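Local coordinates for KLLA0E08119p (Kluyveromyces lactis, PDB 3VA7), which probably joins urea to bicarbonate at the expense of ATP, with biotin as the carboxyl carrier, to make urea-1-carboxylate for breakdown to ammonia and carbon dioxide, at residues Y296-T301 and R343-D348; S555-D560 and I576-K581. All blocks are in the same frame, centred on the assembly; numbering follows the deposited sequence.

Interaction 1: residues Y296-T301 and R343-D348; sequences YKCAGT and RIAAND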
ATOM      1  N   TYR A 296      16.093  10.698  48.488  1.00 33.26           N
ATOM      2  CA  TYR A 296      15.749  10.476  47.092  1.00 33.43           C
ATOM      3  C   TYR A 296      15.175  11.743  46.392  1.00 32.58           C
ATOM      4  O   TYR A 296      14.401  12.498  46.988  1.00 30.87           O
ATOM      5  CB  TYR A 296      14.806   9.294  46.952  1.00 33.43           C
ATOM      6  CG  TYR A 296      14.708   8.791  45.523  1.00 33.36           C
ATOM      7  CD1 TYR A 296      15.420   7.657  45.117  1.00 30.91           C
ATOM      8  CD2 TYR A 296      13.858   9.434  44.581  1.00 31.60           C
ATOM      9  CE1 TYR A 296      15.318   7.184  43.815  1.00 32.56           C
ATOM     10  CE2 TYR A 296      13.735   8.961  43.284  1.00 31.53           C
ATOM     11  CZ  TYR A 296      14.470   7.834  42.902  1.00 32.49           C
ATOM     12  OH  TYR A 296      14.377   7.363  41.615  1.00 34.83           O
ATOM     13  N   LYS A 297      15.617  11.944  45.142  1.00 31.85           N
ATOM     14  CA  LYS A 297      15.183  13.037  44.289  1.00 31.09           C
ATOM     15  C   LYS A 297      14.420  12.621  42.999  1.00 31.39           C
ATOM     16  O   LYS A 297      14.938  11.801  42.162  1.00 29.32           O
ATOM     17  CB  LYS A 297      16.363  13.913  43.916  1.00 30.38           C
ATOM     18  CG  LYS A 297      15.905  15.286  43.702  1.00 29.15           C
ATOM     19  CD  LYS A 297      17.012  16.204  43.331  1.00 26.50           C
ATOM     20  CE  LYS A 297      16.670  17.588  43.952  1.00 28.83           C
ATOM     21  NZ  LYS A 297      17.684  18.643  43.633  1.00 28.52           N
ATOM     22  N   CYS A 298      13.239  13.268  42.846  1.00 31.53           N
ATOM     23  CA  CYS A 298      12.277  13.093  41.759  1.00 32.74           C
ATOM     24  C   CYS A 298      11.490  11.806  41.913  1.00 33.01           C
ATOM     25  O   CYS A 298      11.031  11.516  43.015  1.00 34.33           O
ATOM     26  CB  CYS A 298      12.914  13.205  40.344  1.00 33.06           C
ATOM     27  SG  CYS A 298      13.703  14.807  39.971  1.00 37.65           S
ATOM     28  N   ALA A 299      11.325  11.029  40.844  1.00 32.85           N
ATOM     29  CA  ALA A 299      10.354   9.927  40.884  1.00 33.64           C
ATOM     30  C   ALA A 299      11.037   8.579  40.961  1.00 34.02           C
ATOM     31  O   ALA A 299      11.967   8.282  40.218  1.00 34.05           O
ATOM     32  CB  ALA A 299       9.360   9.966  39.645  1.00 32.28           C
ATOM     33  N   GLY A 300      10.544   7.733  41.837  1.00 34.05           N
ATOM     34  CA  GLY A 300      11.044   6.395  41.858  1.00 34.95           C
ATOM     35  C   GLY A 300       9.934   5.450  42.247  1.00 36.09           C
ATOM     36  O   GLY A 300       8.931   5.880  42.845  1.00 35.87           O
ATOM     37  N   THR A 301      10.146   4.167  41.942  1.00 36.49           N
ATOM     38  CA  THR A 301       9.190   3.133  42.280  1.00 37.76           C
ATOM     39  C   THR A 301       9.786   2.024  43.111  1.00 39.09           C
ATOM     40  O   THR A 301      10.867   1.466  42.808  1.00 38.79           O
ATOM     41  CB  THR A 301       8.568   2.496  41.006  1.00 38.54           C
ATOM     42  OG1 THR A 301       7.968   3.537  40.200  1.00 36.63           O
ATOM     43  CG2 THR A 301       7.528   1.400  41.375  1.00 35.26           C
ATOM     44  N   ARG A 343       9.619  20.286  38.670  1.00 31.21           N
ATOM     45  CA  ARG A 343       9.581  21.300  39.667  1.00 32.44           C
ATOM     46  C   ARG A 343      10.528  20.903  40.780  1.00 33.16           C
ATOM     47  O   ARG A 343      11.259  21.768  41.301  1.00 33.40           O
ATOM     48  CB  ARG A 343       8.177  21.490  40.219  1.00 32.75           C
ATOM     49  CG  ARG A 343       7.153  22.174  39.280  1.00 36.29           C
ATOM     50  CD  ARG A 343       5.908  22.597  40.089  1.00 42.39           C
ATOM     51  NE  ARG A 343       6.339  23.095  41.410  1.00 48.24           N
ATOM     52  CZ  ARG A 343       5.547  23.467  42.433  1.00 50.82           C
ATOM     53  NH1 ARG A 343       4.204  23.431  42.339  1.00 50.23           N
ATOM     54  NH2 ARG A 343       6.120  23.872  43.577  1.00 49.44           N
ATOM     55  N   ILE A 344      10.559  19.604  41.108  1.00 32.78           N
ATOM     56  CA  ILE A 344      11.425  19.123  42.162  1.00 33.13           C
ATOM     57  C   ILE A 344      12.881  19.284  41.768  1.00 34.04           C
ATOM     58  O   ILE A 344      13.701  19.653  42.599  1.00 33.96           O
ATOM     59  CB  ILE A 344      11.178  17.629  42.514  1.00 33.59           C
ATOM     60  CG1 ILE A 344       9.852  17.476  43.250  1.00 32.26           C
ATOM     61  CG2 ILE A 344      12.382  17.040  43.313  1.00 31.19           C
ATOM     62  CD1 ILE A 344       9.388  16.064  43.310  1.00 31.97           C
ATOM     63  N   ALA A 345      13.181  18.972  40.512  1.00 34.51           N
ATOM     64  CA  ALA A 345      14.548  18.958  40.010  1.00 35.97           C
ATOM     65  C   ALA A 345      15.136  20.341  39.986  1.00 37.54           C
ATOM     66  O   ALA A 345      16.373  20.458  39.858  1.00 38.40           O
ATOM     67  CB  ALA A 345      14.629  18.375  38.629  1.00 34.64           C
ATOM     68  N   ALA A 346      14.275  21.365  40.078  1.00 37.52           N
ATOM     69  CA  ALA A 346      14.715  22.741  40.017  1.00 38.52           C
ATOM     70  C   ALA A 346      14.560  23.408  41.407  1.00 40.32           C
ATOM     71  O   ALA A 346      14.605  24.647  41.537  1.00 39.37           O
ATOM     72  CB  ALA A 346      13.940  23.465  38.978  1.00 37.87           C
ATOM     73  N   ASN A 347      14.365  22.558  42.428  1.00 41.78           N
ATOM     74  CA  ASN A 347      14.308  22.926  43.863  1.00 43.67           C
ATOM     75  C   ASN A 347      13.174  23.835  44.170  1.00 44.80           C
ATOM     76  O   ASN A 347      13.273  24.698  45.004  1.00 44.51           O
ATOM     77  CB  ASN A 347      15.618  23.562  44.409  1.00 43.33           C
ATOM     78  CG  ASN A 347      16.860  22.677  44.230  1.00 43.74           C
ATOM     79  OD1 ASN A 347      16.816  21.441  44.141  1.00 40.43           O
ATOM     80  ND2 ASN A 347      17.988  23.335  44.188  1.00 46.37           N
ATOM     81  N   ASP A 348      12.098  23.653  43.450  1.00 47.88           N
ATOM     82  CA  ASP A 348      10.893  24.434  43.654  1.00 50.54           C
ATOM     83  C   ASP A 348       9.855  23.336  43.878  1.00 51.17           C
ATOM     84  O   ASP A 348       8.798  23.272  43.229  1.00 52.28           O
ATOM     85  CB  ASP A 348      10.625  25.336  42.439  1.00 50.75           C
ATOM     86  CG  ASP A 348       9.299  26.100  42.531  1.00 55.42           C
ATOM     87  OD1 ASP A 348       9.321  27.324  42.826  1.00 59.61           O
ATOM     88  OD2 ASP A 348       8.226  25.494  42.276  1.00 59.20           O
TER
HETATM   89  O   HOH W   1      18.128  18.913  40.708  1.00 33.46           O
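Lys297 NZ is held from two directions at the end of helix 337-345: Asn347 OD1 accepts a bond from it at 3.0 Å, and a water takes a second N-H and passes a bond on to Ala345 O. The amide oxygen is met almost head-on, with a C=O...N angle of 160°. With CG anti to the backbone N (chi1 -150°), the lysine chain runs out beside Ile344, its CG 4.0 Å from Ile344 CG2, and a bend at chi3 brings the ammonium to Asn347, whose side chain it crosses at about a right angle. Asn347, at positive phi, is the C-prime residue of a Schellman motif: Asp348 N returns to Arg343 O, and Asn347 N bonds to Ile344 O at 3.0 Å. A positive charge beside the carbonyl end of a helix is likely to be favoured electrostatically. Shortening Lys297 to an alanine removes the ammonium, which would probably leave Asn347 OD1 and the water without their shared partner and Ile344 CG2 without an apolar neighbour. Next to Lys297 in the chain, Cys298 sits at the corner where the chain enters strand 299-307 of the ATP-binding part of the biotin carboxylase; its SG lies 3.9 Å from Ala345 CB and 4.2 Å from Ile344 CG2. Ile344 also packs on Met242 of strand 235-244, which pairs with strand 299-307. Across the same turn Arg343 reaches forward to Asp348, side-on, NE and NH2 both gripping Asp348 O, while NH2 makes a salt bridge to Asp348 OD2 at 3.0 Å.

Interaction 2: residues S555-D560 and I576-K581; sequences SCTLND and ILSVGK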
ATOM      1  N   SER A 555      -5.660 -29.840  -6.990  1.00 41.68           N
ATOM      2  CA  SER A 555      -5.859 -30.784  -5.896  1.00 43.03           C
ATOM      3  C   SER A 555      -5.870 -30.050  -4.545  1.00 42.92           C
ATOM      4  O   SER A 555      -5.034 -29.180  -4.294  1.00 42.82           O
ATOM      5  CB  SER A 555      -4.829 -31.912  -5.968  1.00 43.56           C
ATOM      6  OG  SER A 555      -3.726 -31.690  -5.125  1.00 46.65           O
ATOM      7  N   CYS A 556      -6.838 -30.379  -3.703  1.00 43.21           N
ATOM      8  CA  CYS A 556      -6.982 -29.731  -2.426  1.00 44.30           C
ATOM      9  C   CYS A 556      -7.115 -30.726  -1.287  1.00 44.72           C
ATOM     10  O   CYS A 556      -7.931 -31.638  -1.298  1.00 44.21           O
ATOM     11  CB  CYS A 556      -8.180 -28.746  -2.388  1.00 45.07           C
ATOM     12  SG  CYS A 556      -8.444 -27.624  -3.823  1.00 47.14           S
ATOM     13  N   THR A 557      -6.335 -30.448  -0.260  1.00 46.20           N
ATOM     14  CA  THR A 557      -6.083 -31.303   0.871  1.00 47.53           C
ATOM     15  C   THR A 557      -6.665 -30.719   2.141  1.00 48.24           C
ATOM     16  O   THR A 557      -6.463 -29.545   2.411  1.00 48.92           O
ATOM     17  CB  THR A 557      -4.559 -31.316   1.052  1.00 47.88           C
ATOM     18  OG1 THR A 557      -4.038 -32.450   0.373  1.00 47.86           O
ATOM     19  CG2 THR A 557      -4.086 -31.249   2.577  1.00 48.16           C
ATOM     20  N   LEU A 558      -7.361 -31.528   2.926  1.00 48.92           N
ATOM     21  CA  LEU A 558      -7.600 -31.200   4.321  1.00 49.90           C
ATOM     22  C   LEU A 558      -7.081 -32.311   5.230  1.00 51.26           C
ATOM     23  O   LEU A 558      -7.598 -33.466   5.220  1.00 51.11           O
ATOM     24  CB  LEU A 558      -9.065 -30.918   4.616  1.00 49.53           C
ATOM     25  CG  LEU A 558      -9.296 -30.407   6.030  1.00 48.89           C
ATOM     26  CD1 LEU A 558      -8.770 -28.990   6.077  1.00 48.40           C
ATOM     27  CD2 LEU A 558     -10.789 -30.481   6.462  1.00 48.84           C
ATOM     28  N   ASN A 559      -6.073 -31.932   6.030  1.00 52.75           N
ATOM     29  CA  ASN A 559      -5.289 -32.868   6.836  1.00 53.76           C
ATOM     30  C   ASN A 559      -4.976 -34.084   5.960  1.00 54.43           C
ATOM     31  O   ASN A 559      -5.111 -35.236   6.392  1.00 55.14           O
ATOM     32  CB  ASN A 559      -6.056 -33.271   8.109  1.00 53.25           C
ATOM     33  CG  ASN A 559      -6.188 -32.138   9.087  1.00 53.26           C
ATOM     34  OD1 ASN A 559      -5.225 -31.414   9.328  1.00 54.85           O
ATOM     35  ND2 ASN A 559      -7.368 -31.988   9.682  1.00 50.87           N
ATOM     36  N   ASP A 560      -4.647 -33.804   4.698  1.00 54.62           N
ATOM     37  CA  ASP A 560      -4.142 -34.811   3.753  1.00 54.51           C
ATOM     38  C   ASP A 560      -5.145 -35.643   2.955  1.00 53.34           C
ATOM     39  O   ASP A 560      -4.765 -36.271   1.968  1.00 53.61           O
ATOM     40  CB  ASP A 560      -3.092 -35.694   4.427  1.00 55.22           C
ATOM     41  CG  ASP A 560      -1.812 -34.934   4.691  1.00 58.01           C
ATOM     42  OD1 ASP A 560      -1.206 -34.456   3.705  1.00 58.27           O
ATOM     43  OD2 ASP A 560      -1.435 -34.776   5.878  1.00 62.77           O
ATOM     44  N   ILE A 576      -5.092 -28.410   8.576  1.00 51.97           N
ATOM     45  CA  ILE A 576      -4.306 -27.841   7.526  1.00 52.28           C
ATOM     46  C   ILE A 576      -4.993 -28.073   6.181  1.00 52.69           C
ATOM     47  O   ILE A 576      -5.115 -29.221   5.707  1.00 52.50           O
ATOM     48  CB  ILE A 576      -2.874 -28.367   7.542  1.00 52.14           C
ATOM     49  CG1 ILE A 576      -2.180 -27.882   8.826  1.00 52.76           C
ATOM     50  CG2 ILE A 576      -2.144 -27.966   6.247  1.00 51.56           C
ATOM     51  CD1 ILE A 576      -1.084 -28.790   9.321  1.00 51.86           C
ATOM     52  N   LEU A 577      -5.453 -26.957   5.605  1.00 52.99           N
ATOM     53  CA  LEU A 577      -5.955 -26.884   4.229  1.00 53.11           C
ATOM     54  C   LEU A 577      -4.783 -26.599   3.355  1.00 51.94           C
ATOM     55  O   LEU A 577      -3.953 -25.785   3.691  1.00 53.43           O
ATOM     56  CB  LEU A 577      -7.015 -25.779   4.083  1.00 53.58           C
ATOM     57  CG  LEU A 577      -7.561 -25.379   2.694  1.00 56.19           C
ATOM     58  CD1 LEU A 577      -8.285 -26.512   1.984  1.00 56.44           C
ATOM     59  CD2 LEU A 577      -8.502 -24.164   2.813  1.00 56.86           C
ATOM     60  N   SER A 578      -4.687 -27.281   2.240  1.00 50.84           N
ATOM     61  CA  SER A 578      -3.596 -27.027   1.325  1.00 49.33           C
ATOM     62  C   SER A 578      -4.097 -27.139  -0.115  1.00 48.51           C
ATOM     63  O   SER A 578      -4.737 -28.129  -0.483  1.00 48.51           O
ATOM     64  CB  SER A 578      -2.450 -28.009   1.606  1.00 49.22           C
ATOM     65  OG  SER A 578      -1.748 -28.356   0.419  1.00 49.66           O
ATOM     66  N   VAL A 579      -3.834 -26.116  -0.921  1.00 47.41           N
ATOM     67  CA  VAL A 579      -4.196 -26.202  -2.322  1.00 46.31           C
ATOM     68  C   VAL A 579      -2.993 -26.105  -3.229  1.00 46.23           C
ATOM     69  O   VAL A 579      -2.184 -25.226  -3.104  1.00 46.19           O
ATOM     70  CB  VAL A 579      -5.477 -25.344  -2.740  1.00 46.66           C
ATOM     71  CG1 VAL A 579      -6.043 -24.483  -1.600  1.00 43.30           C
ATOM     72  CG2 VAL A 579      -5.277 -24.610  -4.043  1.00 46.03           C
ATOM     73  N   GLY A 580      -2.881 -27.083  -4.121  1.00 46.98           N
ATOM     74  CA  GLY A 580      -1.663 -27.354  -4.838  1.00 47.02           C
ATOM     75  C   GLY A 580      -1.596 -26.636  -6.133  1.00 47.49           C
ATOM     76  O   GLY A 580      -1.872 -25.477  -6.185  1.00 48.82           O
ATOM     77  N   LYS A 581      -1.241 -27.341  -7.190  1.00 48.06           N
ATOM     78  CA  LYS A 581      -0.955 -26.732  -8.469  1.00 48.09           C
ATOM     79  C   LYS A 581      -2.253 -26.691  -9.243  1.00 47.33           C
ATOM     80  O   LYS A 581      -3.105 -27.574  -9.091  1.00 48.18           O
ATOM     81  CB  LYS A 581       0.086 -27.586  -9.177  1.00 48.61           C
ATOM     82  CG  LYS A 581       0.719 -26.994 -10.422  1.00 53.33           C
ATOM     83  CD  LYS A 581       1.890 -27.917 -10.896  1.00 59.37           C
ATOM     84  CE  LYS A 581       2.586 -27.384 -12.194  1.00 62.66           C
ATOM     85  NZ  LYS A 581       1.891 -27.876 -13.453  1.00 61.90           N
TER
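Thr557 and Ser578 face each other as an antiparallel hydrogen-bonded pair, each serving the other as donor and acceptor: Thr557 N reaches Ser578 O at 2.8 Å, and Ser578 N returns to Thr557 O at 2.9 Å. On either side of it a single backbone bond follows: Gly580 N to Ser555 O at 3.0 Å, and Asn559 N to Ile576 O at 2.9 Å. Where strand 553-558 ends the backbone pattern gives way to a side chain, for Asn559, at positive phi, turns out of the strand and offers OD1 to Ile576 N at 3.1 Å. With Asn559 CG beside its backbone N (chi1 -69°), the amide turns back to Ile576, whose N stands well above the amide carbonyl plane. The other end of that amide, ND2, is taken by Asp575 OD1, so both polar atoms of Asn559 have partners and the rotation of the group is probably fixed. Three carbonyls have a second, weaker CA-H...O partner: Cys556 CA to Ser578 O, Leu577 CA to Thr557 O, and Leu558 CA to Ile576 O. Cys556, Leu558, Leu577 and Val579 share one face, where Cys556 SG rests on Val579 CB at 3.9 Å; on the other, Thr557 CG2 meets Ser578 CB at 3.8 Å. The pair lies within an antiparallel sheet of the carboxyltransferase part: Leu577 and Val579 bond through their backbones to Leu539 and Pro537 on the side of strand 538-541, while Cys556 and Leu577 pack against Val549 and Ile547 of strand 545-550, which belongs to a second sheet.

Overall arrangement
Read from the N terminus, the chain first passes through the biotin carboxylase part, where interaction 1 closes a loop of 41 intervening residues, carrying both helix and strand, and ties the corner leading into strand 299-307 to the end of helix 337-345. Only after that loop is shut does the chain go on to the carboxyltransferase part, where interaction 2 closes a shorter loop of 15 residues, without helix, and joins strands 553-558 and 576-582. The two contacts are thus in series, neither nested nor crossed. Their centres lie 64 Å apart and their nearest atoms about 45 Å, so the two contacts do not touch and belong to different parts of the protein.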